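Local coordinates for protein myosin-I heavy chain (Dictyostelium discoideum, PDB 5EJR) that is an actin-based motor with ATPase activity that takes part in the early steps of phagocytosis and in adhesion, seen here as its second MyTH4-FERM tail unit, at residues 65-70 with 94-99; 127-132 with 199-204; 137-142 with 178-183. One frame throughout, in Å; residues are numbered along the deposited sequence.

Interaction 1: 65-70 with 94-99; sequences IKNFSE and ISRGIE
Arg96 reaches across from 94-99 and lays its guanidinium against three residues of the facing helix, Lys66, Asn67 and Glu70. The grip on Glu70 is end-on and converges on one atom: NH1 and NH2 of Arg96 both donate to Glu70 OE1, each at 2.8 Å. OE1 lies in the guanidinium plane, yet both N-H groups come down on it from above the same face of the carboxylate, and the two planes stand 56° apart. Arg96 NH1 has a second acceptor, Asn67 OD1, also 2.8 Å away, so one nitrogen joins a charged and a neutral partner. The amide is turned nearly upright against the guanidinium, and the backbone at Asn67 lies over one guanidinium face. The aliphatic chain of Lys66 crosses the guanidinium at a slant, its CD 3.7 Å from Arg96 NH2.

Two features set this up. The arginine leaves its helix with CG opposite the backbone N (chi1 -174°) and bends at chi3, bringing NH1 and NH2 to Glu70 and Asn67. A second shell fixes the acceptors: Ser92 OG hydrogen-bonds Glu70 OE1, and Gln110 OE1 takes a hydrogen bond from Asn67 ND2, orienting the amide so that OD1 faces the arginine. A methionine in place of Arg96 would probably leave the Glu70 carboxylate without its counter-charge and Asn67 OD1 without this donor.

The parent helices 58-75 and 86-99 run roughly antiparallel, their local axes 11.2 Å apart at an angle of 146°. Helix 104-113 packs on Asn67 and Phe68, while Ile94 turns away to meet helix 121-137 within the MyTH4 domain.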
loop_
_atom_site.group_PDB
_atom_site.type_symbol
_atom_site.label_atom_id
_atom_site.label_comp_id
_atom_site.label_asym_id
_atom_site.label_seq_id
_atom_site.Cartn_x
_atom_site.Cartn_y
_atom_site.Cartn_z
ATOM N N ILE A 65 -2.402 2.231 30.038
ATOM C CA ILE A 65 -2.291 3.611 30.517
ATOM C C ILE A 65 -1.852 4.506 29.370
ATOM O O ILE A 65 -2.500 5.535 29.145
ATOM C CB ILE A 65 -1.375 3.757 31.774
ATOM C CG1 ILE A 65 -2.011 3.078 32.998
ATOM C CG2 ILE A 65 -1.048 5.243 32.070
ATOM C CD1 ILE A 65 -0.999 2.563 34.046
ATOM N N LYS A 66 -0.762 4.127 28.649
ATOM C CA LYS A 66 -0.266 4.899 27.492
ATOM C C LYS A 66 -1.355 4.977 26.410
ATOM O O LYS A 66 -1.516 6.034 25.792
ATOM C CB LYS A 66 1.008 4.272 26.893
ATOM C CG LYS A 66 1.723 5.157 25.868
ATOM C CD LYS A 66 2.837 4.404 25.162
ATOM C CE LYS A 66 3.713 5.303 24.325
ATOM N NZ LYS A 66 4.770 4.531 23.617
ATOM N N ASN A 67 -2.076 3.854 26.188
ATOM C CA ASN A 67 -3.158 3.745 25.207
ATOM C C ASN A 67 -4.291 4.718 25.517
ATOM O O ASN A 67 -4.823 5.346 24.592
ATOM C CB ASN A 67 -3.719 2.340 25.182
ATOM C CG ASN A 67 -4.674 2.130 24.035
ATOM O OD1 ASN A 67 -4.279 1.892 22.896
ATOM N ND2 ASN A 67 -5.940 2.281 24.296
ATOM N N PHE A 68 -4.661 4.839 26.825
ATOM C CA PHE A 68 -5.722 5.740 27.254
ATOM C C PHE A 68 -5.423 7.164 26.877
ATOM O O PHE A 68 -6.273 7.803 26.259
ATOM C CB PHE A 68 -6.025 5.611 28.750
ATOM C CG PHE A 68 -7.342 6.253 29.109
ATOM C CD1 PHE A 68 -8.538 5.570 28.927
ATOM C CD2 PHE A 68 -7.390 7.545 29.610
ATOM C CE1 PHE A 68 -9.755 6.165 29.252
ATOM C CE2 PHE A 68 -8.608 8.145 29.919
ATOM C CZ PHE A 68 -9.778 7.448 29.748
ATOM N N SER A 69 -4.203 7.641 27.181
ATOM C CA SER A 69 -3.786 8.999 26.827
ATOM C C SER A 69 -3.807 9.222 25.301
ATOM O O SER A 69 -4.085 10.334 24.866
ATOM C CB SER A 69 -2.426 9.345 27.433
ATOM O OG SER A 69 -1.350 8.640 26.840
ATOM N N GLU A 70 -3.570 8.153 24.499
ATOM C CA GLU A 70 -3.608 8.225 23.036
ATOM C C GLU A 70 -5.053 8.361 22.540
ATOM O O GLU A 70 -5.311 9.164 21.636
ATOM C CB GLU A 70 -2.870 7.038 22.397
ATOM C CG GLU A 70 -1.365 7.145 22.594
ATOM C CD GLU A 70 -0.481 6.079 21.983
ATOM O OE1 GLU A 70 -1.010 5.080 21.444
ATOM O OE2 GLU A 70 0.757 6.235 22.073
ATOM N N ILE A 94 -4.347 1.266 17.094
ATOM C CA ILE A 94 -4.731 0.043 16.399
ATOM C C ILE A 94 -3.537 -0.918 16.346
ATOM O O ILE A 94 -3.734 -2.118 16.549
ATOM C CB ILE A 94 -5.423 0.330 15.038
ATOM C CG1 ILE A 94 -6.923 0.682 15.285
ATOM C CG2 ILE A 94 -5.311 -0.846 14.058
ATOM C CD1 ILE A 94 -7.410 1.712 14.424
ATOM N N SER A 95 -2.311 -0.386 16.188
ATOM C CA SER A 95 -1.090 -1.215 16.184
ATOM C C SER A 95 -0.981 -1.942 17.534
ATOM O O SER A 95 -0.813 -3.168 17.563
ATOM C CB SER A 95 0.147 -0.362 15.920
ATOM O OG SER A 95 1.338 -1.092 16.177
ATOM N N ARG A 96 -1.186 -1.191 18.655
ATOM C CA ARG A 96 -1.165 -1.768 20.003
ATOM C C ARG A 96 -2.195 -2.895 20.116
ATOM O O ARG A 96 -1.872 -3.959 20.633
ATOM C CB ARG A 96 -1.377 -0.673 21.065
ATOM C CG ARG A 96 -1.230 -1.141 22.524
ATOM C CD ARG A 96 -1.344 -0.002 23.514
ATOM N NE ARG A 96 -0.304 1.022 23.351
ATOM C CZ ARG A 96 -0.484 2.198 22.757
ATOM N NH1 ARG A 96 -1.669 2.517 22.240
ATOM N NH2 ARG A 96 0.520 3.057 22.654
ATOM N N GLY A 97 -3.399 -2.679 19.575
ATOM C CA GLY A 97 -4.448 -3.694 19.581
ATOM C C GLY A 97 -4.142 -4.923 18.754
ATOM O O GLY A 97 -4.447 -6.040 19.180
ATOM N N ILE A 98 -3.553 -4.722 17.552
ATOM C CA ILE A 98 -3.136 -5.801 16.628
ATOM C C ILE A 98 -2.112 -6.742 17.312
ATOM O O ILE A 98 -2.359 -7.950 17.395
ATOM C CB ILE A 98 -2.572 -5.219 15.275
ATOM C CG1 ILE A 98 -3.706 -4.703 14.355
ATOM C CG2 ILE A 98 -1.691 -6.237 14.532
ATOM C CD1 ILE A 98 -3.242 -3.830 13.186
ATOM N N GLU A 99 -0.986 -6.175 17.809
ATOM C CA GLU A 99 0.106 -6.950 18.393
ATOM C C GLU A 99 -0.113 -7.369 19.861
ATOM O O GLU A 99 0.395 -8.423 20.257
ATOM C CB GLU A 99 1.468 -6.262 18.201
ATOM C CG GLU A 99 1.621 -4.883 18.818
ATOM C CD GLU A 99 2.245 -3.835 17.914
ATOM O OE1 GLU A 99 2.023 -3.899 16.681
ATOM O OE2 GLU A 99 2.896 -2.907 18.447
#

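Interaction 2: 127-132 with 199-204; sequences GFELIY and SFRSNL
Phe200 and Tyr132 form an offset aromatic stack by which helix 194-205, late in the MyTH4 region, is fastened across helix 121-137. The ring planes are only 11° from parallel and the centroids 4.0 Å apart. Phe200 CE1 sits over the middle of the tyrosine ring, whereas Tyr132 CD2 falls toward the rim of the phenylalanine; the two chains arrive from opposite helices and overlap only in part. Both rings leave with CG trans to the main-chain nitrogen, which places them face to face between the helices. Glu129 CG borders the rim of the Phe200 ring, 4.1 Å from Phe200 CE2.

Beyond that methylene, the same glutamate ends in a side-on, two-bond salt bridge. Arg201 NH2 donates to Glu129 OE1 at 2.7 Å and Arg201 NE to Glu129 OE2 at 2.9 Å, one nitrogen to each oxygen. The carboxylate and guanidinium are 18° apart but not coplanar, for both donors stand above the carboxylate plane. Trp74 touches both charged side chains, and Phe133 meets Phe200 edge-to-face.

The local helix axes cross at 110°, 12.5 Å apart. A stacked aromatic pair flanked by a bidentate carboxylate-guanidinium pair thus forms a steep helix-helix junction in the all-helical MyTH4 fold.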
loop_
_atom_site.group_PDB
_atom_site.type_symbol
_atom_site.label_atom_id
_atom_site.label_comp_id
_atom_site.label_asym_id
_atom_site.label_seq_id
_atom_site.Cartn_x
_atom_site.Cartn_y
_atom_site.Cartn_z
ATOM N N GLY A 127 -14.842 9.307 19.560
ATOM C CA GLY A 127 -14.779 8.093 20.356
ATOM C C GLY A 127 -15.464 6.982 19.604
ATOM O O GLY A 127 -14.926 5.874 19.513
ATOM N N PHE A 128 -16.626 7.284 18.986
ATOM C CA PHE A 128 -17.300 6.280 18.158
ATOM C C PHE A 128 -16.555 6.001 16.830
ATOM O O PHE A 128 -16.605 4.870 16.344
ATOM C CB PHE A 128 -18.775 6.625 17.917
ATOM C CG PHE A 128 -19.646 6.384 19.130
ATOM C CD1 PHE A 128 -19.827 5.104 19.635
ATOM C CD2 PHE A 128 -20.286 7.441 19.768
ATOM C CE1 PHE A 128 -20.618 4.887 20.771
ATOM C CE2 PHE A 128 -21.082 7.221 20.898
ATOM C CZ PHE A 128 -21.241 5.946 21.392
ATOM N N GLU A 129 -15.858 7.014 16.267
ATOM C CA GLU A 129 -15.049 6.857 15.034
ATOM C C GLU A 129 -13.918 5.847 15.303
ATOM O O GLU A 129 -13.623 4.988 14.457
ATOM C CB GLU A 129 -14.438 8.201 14.609
ATOM C CG GLU A 129 -15.442 9.153 13.975
ATOM C CD GLU A 129 -14.895 10.518 13.614
ATOM O OE1 GLU A 129 -13.960 10.987 14.300
ATOM O OE2 GLU A 129 -15.424 11.133 12.662
ATOM N N LEU A 130 -13.331 5.922 16.516
ATOM C CA LEU A 130 -12.292 4.998 16.973
ATOM C C LEU A 130 -12.869 3.595 17.083
ATOM O O LEU A 130 -12.229 2.661 16.627
ATOM C CB LEU A 130 -11.668 5.478 18.306
ATOM C CG LEU A 130 -10.728 4.509 19.074
ATOM C CD1 LEU A 130 -9.532 4.083 18.231
ATOM C CD2 LEU A 130 -10.229 5.157 20.329
ATOM N N ILE A 131 -14.103 3.444 17.601
ATOM C CA ILE A 131 -14.749 2.126 17.712
ATOM C C ILE A 131 -14.929 1.518 16.314
ATOM O O ILE A 131 -14.705 0.314 16.118
ATOM C CB ILE A 131 -16.073 2.203 18.513
ATOM C CG1 ILE A 131 -15.778 2.505 20.007
ATOM C CG2 ILE A 131 -16.887 0.925 18.358
ATOM C CD1 ILE A 131 -16.980 3.005 20.851
ATOM N N TYR A 132 -15.313 2.361 15.338
ATOM C CA TYR A 132 -15.459 1.919 13.949
ATOM C C TYR A 132 -14.133 1.349 13.419
ATOM O O TYR A 132 -14.124 0.258 12.843
ATOM C CB TYR A 132 -15.927 3.080 13.056
ATOM C CG TYR A 132 -15.741 2.781 11.584
ATOM C CD1 TYR A 132 -16.627 1.951 10.906
ATOM C CD2 TYR A 132 -14.646 3.283 10.882
ATOM C CE1 TYR A 132 -16.440 1.633 9.562
ATOM C CE2 TYR A 132 -14.442 2.963 9.537
ATOM C CZ TYR A 132 -15.351 2.151 8.879
ATOM O OH TYR A 132 -15.183 1.849 7.546
ATOM N N SER A 199 -12.146 10.265 4.025
ATOM C CA SER A 199 -13.056 9.534 3.150
ATOM C C SER A 199 -14.217 8.944 3.941
ATOM O O SER A 199 -15.371 9.162 3.565
ATOM C CB SER A 199 -12.305 8.493 2.328
ATOM O OG SER A 199 -11.505 9.187 1.379
ATOM N N PHE A 200 -13.923 8.324 5.102
ATOM C CA PHE A 200 -14.936 7.750 5.990
ATOM C C PHE A 200 -15.954 8.827 6.474
ATOM O O PHE A 200 -17.162 8.594 6.460
ATOM C CB PHE A 200 -14.254 7.061 7.193
ATOM C CG PHE A 200 -15.203 6.699 8.308
ATOM C CD1 PHE A 200 -16.137 5.681 8.146
ATOM C CD2 PHE A 200 -15.148 7.356 9.531
ATOM C CE1 PHE A 200 -17.010 5.347 9.178
ATOM C CE2 PHE A 200 -16.020 7.018 10.559
ATOM C CZ PHE A 200 -16.936 6.011 10.380
ATOM N N ARG A 201 -15.434 9.983 6.887
ATOM C CA ARG A 201 -16.178 11.130 7.372
ATOM C C ARG A 201 -17.104 11.709 6.314
ATOM O O ARG A 201 -18.307 11.810 6.566
ATOM C CB ARG A 201 -15.213 12.193 7.915
ATOM C CG ARG A 201 -14.798 11.872 9.327
ATOM C CD ARG A 201 -13.653 12.738 9.803
ATOM N NE ARG A 201 -13.233 12.289 11.126
ATOM C CZ ARG A 201 -12.246 12.820 11.829
ATOM N NH1 ARG A 201 -11.526 13.817 11.330
ATOM N NH2 ARG A 201 -11.946 12.340 13.023
ATOM N N SER A 202 -16.567 12.033 5.113
ATOM C CA SER A 202 -17.384 12.587 4.034
ATOM C C SER A 202 -18.384 11.560 3.459
ATOM O O SER A 202 -19.452 11.970 3.003
ATOM C CB SER A 202 -16.528 13.249 2.959
ATOM O OG SER A 202 -15.577 12.366 2.395
ATOM N N ASN A 203 -18.104 10.246 3.558
ATOM C CA ASN A 203 -19.069 9.235 3.113
ATOM C C ASN A 203 -20.263 9.144 4.099
ATOM O O ASN A 203 -21.383 8.869 3.670
ATOM C CB ASN A 203 -18.419 7.872 2.880
ATOM C CG ASN A 203 -19.393 6.789 2.475
ATOM O OD1 ASN A 203 -19.764 6.650 1.304
ATOM N ND2 ASN A 203 -19.860 6.014 3.447
ATOM N N LEU A 204 -20.035 9.375 5.409
ATOM C CA LEU A 204 -21.135 9.339 6.386
ATOM C C LEU A 204 -21.934 10.635 6.348
ATOM O O LEU A 204 -23.148 10.618 6.568
ATOM C CB LEU A 204 -20.638 9.089 7.819
ATOM C CG LEU A 204 -20.640 7.653 8.347
ATOM C CD1 LEU A 204 -20.441 7.659 9.854
ATOM C CD2 LEU A 204 -21.937 6.891 8.002
#

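Interaction 3: 137-142 with 178-183; sequences TFSPSD and ESHPIP
His180 carries its imidazole from one interhelical loop to the backbone and side chain of Ser139 in another. Its CB points toward 137-142, and CG, placed opposite the carbonyl carbon (chi1 -70°), brings the ring alongside that loop. CG lies 3.8 Å from Ser139 CB, and the next ring atom, ND1, is closer to the same CB at 3.6 Å. Together they mark a CH-pi contact: the serine methylene stands over one face of the imidazole, offset toward the rim, 20° from the ring normal. CE1 then reaches the peptide joining the two loop residues, 3.5 Å from Ser139 N and 3.7 Å from Phe138 C. At the tip, NE2 is hydrogen-bonded to Ser135 O, near the end of helix 121-137, a bond that helps fix the rotation of the ring. The serine hydroxyl is engaged elsewhere: Ser139 OG donates to Pro140 O at 2.7 Å, in the carbonyl plane.

After the histidine, the peptide bond before Pro181 is cis. The contact is plain loop-to-loop packing in the helical MyTH4 domain, where the turn linking helices 121-137 and 142-159 meets the chain leaving helix 164-178.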
loop_
_atom_site.group_PDB
_atom_site.type_symbol
_atom_site.label_atom_id
_atom_site.label_comp_id
_atom_site.label_asym_id
_atom_site.label_seq_id
_atom_site.Cartn_x
_atom_site.Cartn_y
_atom_site.Cartn_z
ATOM N N THR A 137 -10.656 -3.712 12.110
ATOM C CA THR A 137 -9.370 -4.401 12.298
ATOM C C THR A 137 -9.464 -5.739 13.060
ATOM O O THR A 137 -9.123 -6.785 12.513
ATOM C CB THR A 137 -8.368 -3.447 12.949
ATOM O OG1 THR A 137 -8.587 -2.149 12.407
ATOM C CG2 THR A 137 -6.912 -3.857 12.684
ATOM N N PHE A 138 -9.872 -5.699 14.327
ATOM C CA PHE A 138 -9.932 -6.895 15.167
ATOM C C PHE A 138 -11.209 -6.928 15.981
ATOM O O PHE A 138 -11.815 -5.898 16.265
ATOM C CB PHE A 138 -8.674 -7.011 16.076
ATOM C CG PHE A 138 -8.295 -5.738 16.789
ATOM C CD1 PHE A 138 -8.976 -5.329 17.933
ATOM C CD2 PHE A 138 -7.307 -4.910 16.281
ATOM C CE1 PHE A 138 -8.664 -4.122 18.559
ATOM C CE2 PHE A 138 -6.991 -3.704 16.912
ATOM C CZ PHE A 138 -7.677 -3.317 18.045
ATOM N N SER A 139 -11.616 -8.127 16.325
ATOM C CA SER A 139 -12.808 -8.377 17.092
ATOM C C SER A 139 -12.515 -8.210 18.590
ATOM O O SER A 139 -11.404 -8.538 19.025
ATOM C CB SER A 139 -13.252 -9.814 16.832
ATOM O OG SER A 139 -14.338 -10.231 17.644
ATOM N N PRO A 140 -13.500 -7.786 19.428
ATOM C CA PRO A 140 -13.277 -7.893 20.880
ATOM C C PRO A 140 -13.400 -9.402 21.206
ATOM O O PRO A 140 -13.801 -10.176 20.321
ATOM C CB PRO A 140 -14.437 -7.093 21.482
ATOM C CG PRO A 140 -15.512 -7.132 20.466
ATOM C CD PRO A 140 -14.894 -7.391 19.115
ATOM N N SER A 141 -13.089 -9.834 22.454
ATOM C CA SER A 141 -13.212 -11.252 22.817
ATOM C C SER A 141 -14.629 -11.769 22.549
ATOM O O SER A 141 -15.577 -10.981 22.479
ATOM C CB SER A 141 -12.840 -11.480 24.283
ATOM O OG SER A 141 -13.766 -10.872 25.172
ATOM N N ASP A 142 -14.773 -13.087 22.401
ATOM C CA ASP A 142 -16.067 -13.728 22.175
ATOM C C ASP A 142 -17.004 -13.457 23.366
ATOM O O ASP A 142 -18.220 -13.351 23.191
ATOM C CB ASP A 142 -15.864 -15.231 21.952
ATOM C CG ASP A 142 -14.818 -15.517 20.887
ATOM O OD1 ASP A 142 -13.602 -15.391 21.194
ATOM O OD2 ASP A 142 -15.208 -15.798 19.736
ATOM N N GLU A 178 -20.748 -7.205 13.674
ATOM C CA GLU A 178 -21.575 -8.313 13.192
ATOM C C GLU A 178 -20.835 -9.083 12.073
ATOM O O GLU A 178 -21.050 -10.282 11.905
ATOM C CB GLU A 178 -22.909 -7.774 12.653
ATOM C CG GLU A 178 -23.978 -7.612 13.722
ATOM C CD GLU A 178 -25.231 -6.842 13.339
ATOM O OE1 GLU A 178 -25.311 -6.329 12.199
ATOM O OE2 GLU A 178 -26.131 -6.733 14.204
ATOM N N SER A 179 -19.953 -8.385 11.329
ATOM C CA SER A 179 -19.172 -8.931 10.214
ATOM C C SER A 179 -18.136 -10.003 10.632
ATOM O O SER A 179 -17.777 -10.850 9.811
ATOM C CB SER A 179 -18.489 -7.803 9.452
ATOM O OG SER A 179 -17.256 -7.437 10.050
ATOM N N HIS A 180 -17.653 -9.946 11.893
ATOM C CA HIS A 180 -16.671 -10.887 12.438
ATOM C C HIS A 180 -17.201 -12.332 12.530
ATOM O O HIS A 180 -18.393 -12.519 12.793
ATOM C CB HIS A 180 -16.126 -10.402 13.784
ATOM C CG HIS A 180 -15.238 -9.209 13.658
ATOM N ND1 HIS A 180 -13.908 -9.340 13.334
ATOM C CD2 HIS A 180 -15.519 -7.898 13.832
ATOM C CE1 HIS A 180 -13.425 -8.111 13.299
ATOM N NE2 HIS A 180 -14.355 -7.210 13.595
ATOM N N PRO A 181 -16.374 -13.371 12.248
ATOM C CA PRO A 181 -14.934 -13.332 11.916
ATOM C C PRO A 181 -14.600 -12.915 10.480
ATOM O O PRO A 181 -15.185 -13.433 9.522
ATOM C CB PRO A 181 -14.470 -14.760 12.238
ATOM C CG PRO A 181 -15.678 -15.614 11.962
ATOM C CD PRO A 181 -16.880 -14.759 12.313
ATOM N N ILE A 182 -13.650 -11.964 10.343
ATOM C CA ILE A 182 -13.160 -11.457 9.058
ATOM C C ILE A 182 -12.173 -12.500 8.478
ATOM O O ILE A 182 -11.285 -12.943 9.218
ATOM C CB ILE A 182 -12.495 -10.050 9.229
ATOM C CG1 ILE A 182 -13.519 -8.987 9.709
ATOM C CG2 ILE A 182 -11.784 -9.585 7.938
ATOM C CD1 ILE A 182 -12.904 -7.635 10.159
ATOM N N PRO A 183 -12.289 -12.892 7.179
ATOM C CA PRO A 183 -11.320 -13.849 6.607
ATOM C C PRO A 183 -9.891 -13.307 6.609
ATOM O O PRO A 183 -9.689 -12.093 6.508
ATOM C CB PRO A 183 -11.817 -14.050 5.172
ATOM C CG PRO A 183 -13.219 -13.557 5.165
ATOM C CD PRO A 183 -13.272 -12.460 6.166
#

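Read from the N terminus, the three contacts show how a helical domain can be joined over short, middling and long chain separations (24, 36 and 67 residues). Interaction 1 closes first, pairing helices 58-75 and 86-99 across a short connection. Interaction 2 opens later, on helix 121-137, and closes only at helix 194-205; within that span lies interaction 3, which links the two loops bounding helices 142-159 and 164-178. No pair of contacts crosses along the chain. In space, interactions 1 and 3 touch: the Phe138 ring packs on the backbone of Gly97 and Ile98, and Thr137 meets Ile94. Interaction 2 touches neither, its nearest atoms about 5 Å from those of each, but helix 121-137 leads directly into 137-142.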